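Local coordinates for hypothetical protein TM1010 (Thermotoga maritima, PDB 2F4P) that is of unknown function but carries a cupin domain, a small beta-barrel fold built from antiparallel strands, at residues 62-67 / 103-108. Numbering follows the deposited sequence.
Sequences HWHSHP and VVHWHG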
loop_
_atom_site.group_PDB
_atom_site.type_symbol
_atom_site.label_atom_id
_atom_site.label_comp_id
_atom_site.label_asym_id
_atom_site.label_seq_id
_atom_site.Cartn_x
_atom_site.Cartn_y
_atom_site.Cartn_z
ATOM N N HIS A 62 11.126 12.167 12.790
ATOM C CA HIS A 62 10.956 13.534 13.288
ATOM C C HIS A 62 9.510 13.982 13.063
ATOM O O HIS A 62 8.746 13.350 12.300
ATOM C CB HIS A 62 11.912 14.465 12.554
ATOM C CG HIS A 62 13.350 14.208 12.869
ATOM N ND1 HIS A 62 14.371 14.987 12.370
ATOM C CD2 HIS A 62 13.940 13.262 13.639
ATOM C CE1 HIS A 62 15.525 14.536 12.823
ATOM N NE2 HIS A 62 15.292 13.483 13.588
ATOM N N TRP A 63 9.136 15.098 13.679
ATOM C CA TRP A 63 7.891 15.774 13.282
ATOM C C TRP A 63 7.988 16.212 11.817
ATOM O O TRP A 63 9.018 16.752 11.384
ATOM C CB TRP A 63 7.630 16.999 14.147
ATOM C CG TRP A 63 7.356 16.743 15.592
ATOM C CD1 TRP A 63 8.250 16.830 16.617
ATOM C CD2 TRP A 63 6.097 16.376 16.191
ATOM N NE1 TRP A 63 7.635 16.563 17.801
ATOM C CE2 TRP A 63 6.318 16.258 17.573
ATOM C CE3 TRP A 63 4.819 16.096 15.685
ATOM C CZ2 TRP A 63 5.299 15.923 18.470
ATOM C CZ3 TRP A 63 3.799 15.768 16.588
ATOM C CH2 TRP A 63 4.042 15.703 17.951
ATOM N N HIS A 64 6.900 16.026 11.064
ATOM C CA HIS A 64 6.863 16.446 9.696
ATOM C C HIS A 64 5.420 16.467 9.170
ATOM O O HIS A 64 4.499 15.983 9.824
ATOM C CB HIS A 64 7.746 15.523 8.849
ATOM C CG HIS A 64 7.275 14.105 8.770
ATOM N ND1 HIS A 64 7.199 13.265 9.867
ATOM C CD2 HIS A 64 6.916 13.360 7.700
ATOM C CE1 HIS A 64 6.781 12.072 9.471
ATOM N NE2 HIS A 64 6.605 12.105 8.162
ATOM N N SER A 65 5.257 16.989 7.970
ATOM C CA SER A 65 3.986 16.962 7.263
ATOM C C SER A 65 4.232 16.748 5.762
ATOM O O SER A 65 5.336 17.030 5.231
ATOM C CB SER A 65 3.219 18.284 7.504
ATOM O OG SER A 65 3.848 19.374 6.832
ATOM N N HIS A 66 3.191 16.268 5.094
ATOM C CA HIS A 66 3.182 16.106 3.653
ATOM C C HIS A 66 2.067 16.987 3.095
ATOM O O HIS A 66 0.915 16.824 3.482
ATOM C CB HIS A 66 2.841 14.667 3.288
ATOM C CG HIS A 66 3.968 13.707 3.504
ATOM N ND1 HIS A 66 4.855 13.381 2.501
ATOM C CD2 HIS A 66 4.372 13.037 4.602
ATOM C CE1 HIS A 66 5.755 12.540 2.975
ATOM N NE2 HIS A 66 5.480 12.309 4.244
ATOM N N PRO A 67 2.390 17.850 2.146
ATOM C CA PRO A 67 1.367 18.663 1.499
ATOM C C PRO A 67 0.221 17.845 0.874
ATOM O O PRO A 67 -0.912 18.316 0.814
ATOM C CB PRO A 67 2.130 19.379 0.388
ATOM C CG PRO A 67 3.506 19.365 0.779
ATOM C CD PRO A 67 3.739 18.161 1.655
ATOM N N VAL A 103 -0.954 18.025 7.917
ATOM C CA VAL A 103 -1.044 17.737 9.349
ATOM C C VAL A 103 0.359 17.350 9.865
ATOM O O VAL A 103 1.016 16.462 9.308
ATOM C CB VAL A 103 -2.120 16.682 9.659
ATOM C CG1 VAL A 103 -2.060 16.206 11.135
ATOM C CG2 VAL A 103 -3.501 17.247 9.374
ATOM N N VAL A 104 0.809 18.032 10.904
ATOM C CA VAL A 104 2.125 17.776 11.479
ATOM C C VAL A 104 2.048 16.584 12.421
ATOM O O VAL A 104 1.165 16.524 13.271
ATOM C CB VAL A 104 2.721 19.036 12.126
ATOM C CG1 VAL A 104 4.060 18.673 12.830
ATOM C CG2 VAL A 104 2.917 20.122 11.065
ATOM N N HIS A 105 2.924 15.597 12.232
ATOM C CA HIS A 105 2.776 14.332 12.979
ATOM C C HIS A 105 4.132 13.613 13.039
ATOM O O HIS A 105 5.109 14.015 12.382
ATOM C CB HIS A 105 1.777 13.438 12.259
ATOM C CG HIS A 105 2.303 12.953 10.952
ATOM N ND1 HIS A 105 2.275 13.743 9.821
ATOM C CD2 HIS A 105 2.984 11.834 10.621
ATOM C CE1 HIS A 105 2.867 13.099 8.832
ATOM N NE2 HIS A 105 3.313 11.948 9.294
ATOM N N TRP A 106 4.199 12.599 13.867
ATOM C CA TRP A 106 5.302 11.630 13.773
ATOM C C TRP A 106 4.708 10.255 13.887
ATOM O O TRP A 106 3.573 10.099 14.373
ATOM C CB TRP A 106 6.355 11.859 14.853
ATOM C CG TRP A 106 5.867 11.667 16.264
ATOM C CD1 TRP A 106 5.296 12.612 17.044
ATOM C CD2 TRP A 106 5.912 10.465 17.053
ATOM N NE1 TRP A 106 4.996 12.091 18.277
ATOM C CE2 TRP A 106 5.349 10.772 18.309
ATOM C CE3 TRP A 106 6.410 9.167 16.838
ATOM C CZ2 TRP A 106 5.256 9.828 19.353
ATOM C CZ3 TRP A 106 6.309 8.222 17.863
ATOM C CH2 TRP A 106 5.743 8.558 19.107
ATOM N N HIS A 107 5.464 9.259 13.428
ATOM C CA HIS A 107 5.111 7.874 13.728
ATOM C C HIS A 107 6.362 7.077 14.016
ATOM O O HIS A 107 7.467 7.467 13.656
ATOM C CB HIS A 107 4.285 7.224 12.588
ATOM C CG HIS A 107 4.824 7.446 11.204
ATOM N ND1 HIS A 107 5.455 6.448 10.487
ATOM C CD2 HIS A 107 4.794 8.526 10.396
ATOM C CE1 HIS A 107 5.818 6.918 9.309
ATOM N NE2 HIS A 107 5.446 8.183 9.233
ATOM N N GLY A 108 6.182 5.922 14.632
ATOM C CA GLY A 108 7.336 5.102 14.933
ATOM C C GLY A 108 7.013 3.927 15.792
ATOM O O GLY A 108 5.861 3.637 16.072
HETATM O O HOH W 1 0.902 15.560 6.710
#
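H64 and H105 face each other as an antiparallel hydrogen-bonded pair, the single bridge between 62-67 and 103-108. H64 N donates a hydrogen bond to H105 O at 3.0 Å, in the plane of that carbonyl, and H105 N returns the bond to H64 O at 2.9 Å. Both imidazoles occupy the position between backbone N and carbonyl carbon (both chi1 near +65°), which brings them together on one side of the bridge. There H105 CE1 lies over a face of the H64 ring, toward its rim, with the planes inclined at 48°. Histidine suits both places because one ring nitrogen can fix the ring to its own chain while the other remains for a partner. H105 ND1 bonds V103 O almost straight and in the ring plane, whereas H64 ND1 reaches H62 O at 2.9 Å from a more tilted direction. H105 NE2 makes a weak hydrogen bond to Q70. H64 NE2, H66 NE2 and H107 NE2 each hydrogen-bond an unidentified ligand, consistent with a histidine-lined cupin pocket; H107 NE2 comes to the edge of the H64 ring, 4.1 Å from CE1.

One residue along from the bridge, W63 and W106 make a T-shaped pair. The edge of W106 at CD1 points into the six-membered ring of W63, 3.5 Å from CH2, the planes at 86°. Broad, flat tryptophan suits this buried place, giving an apolar face and edge while keeping a polar N-H, which W63 spends on E139 and W106 on Q82. V104 CG1 closes on W63 CE3 at 3.9 Å, a branched apolar neighbour for the indole.

Within the barrel, strand 60-65 is flanked by 105-109, 29-30 and 130-131, and W131 stacks on H64. Strand 105-109 also pairs with 78-83, while Q70 and L72 of strand 70-75 pack against H107.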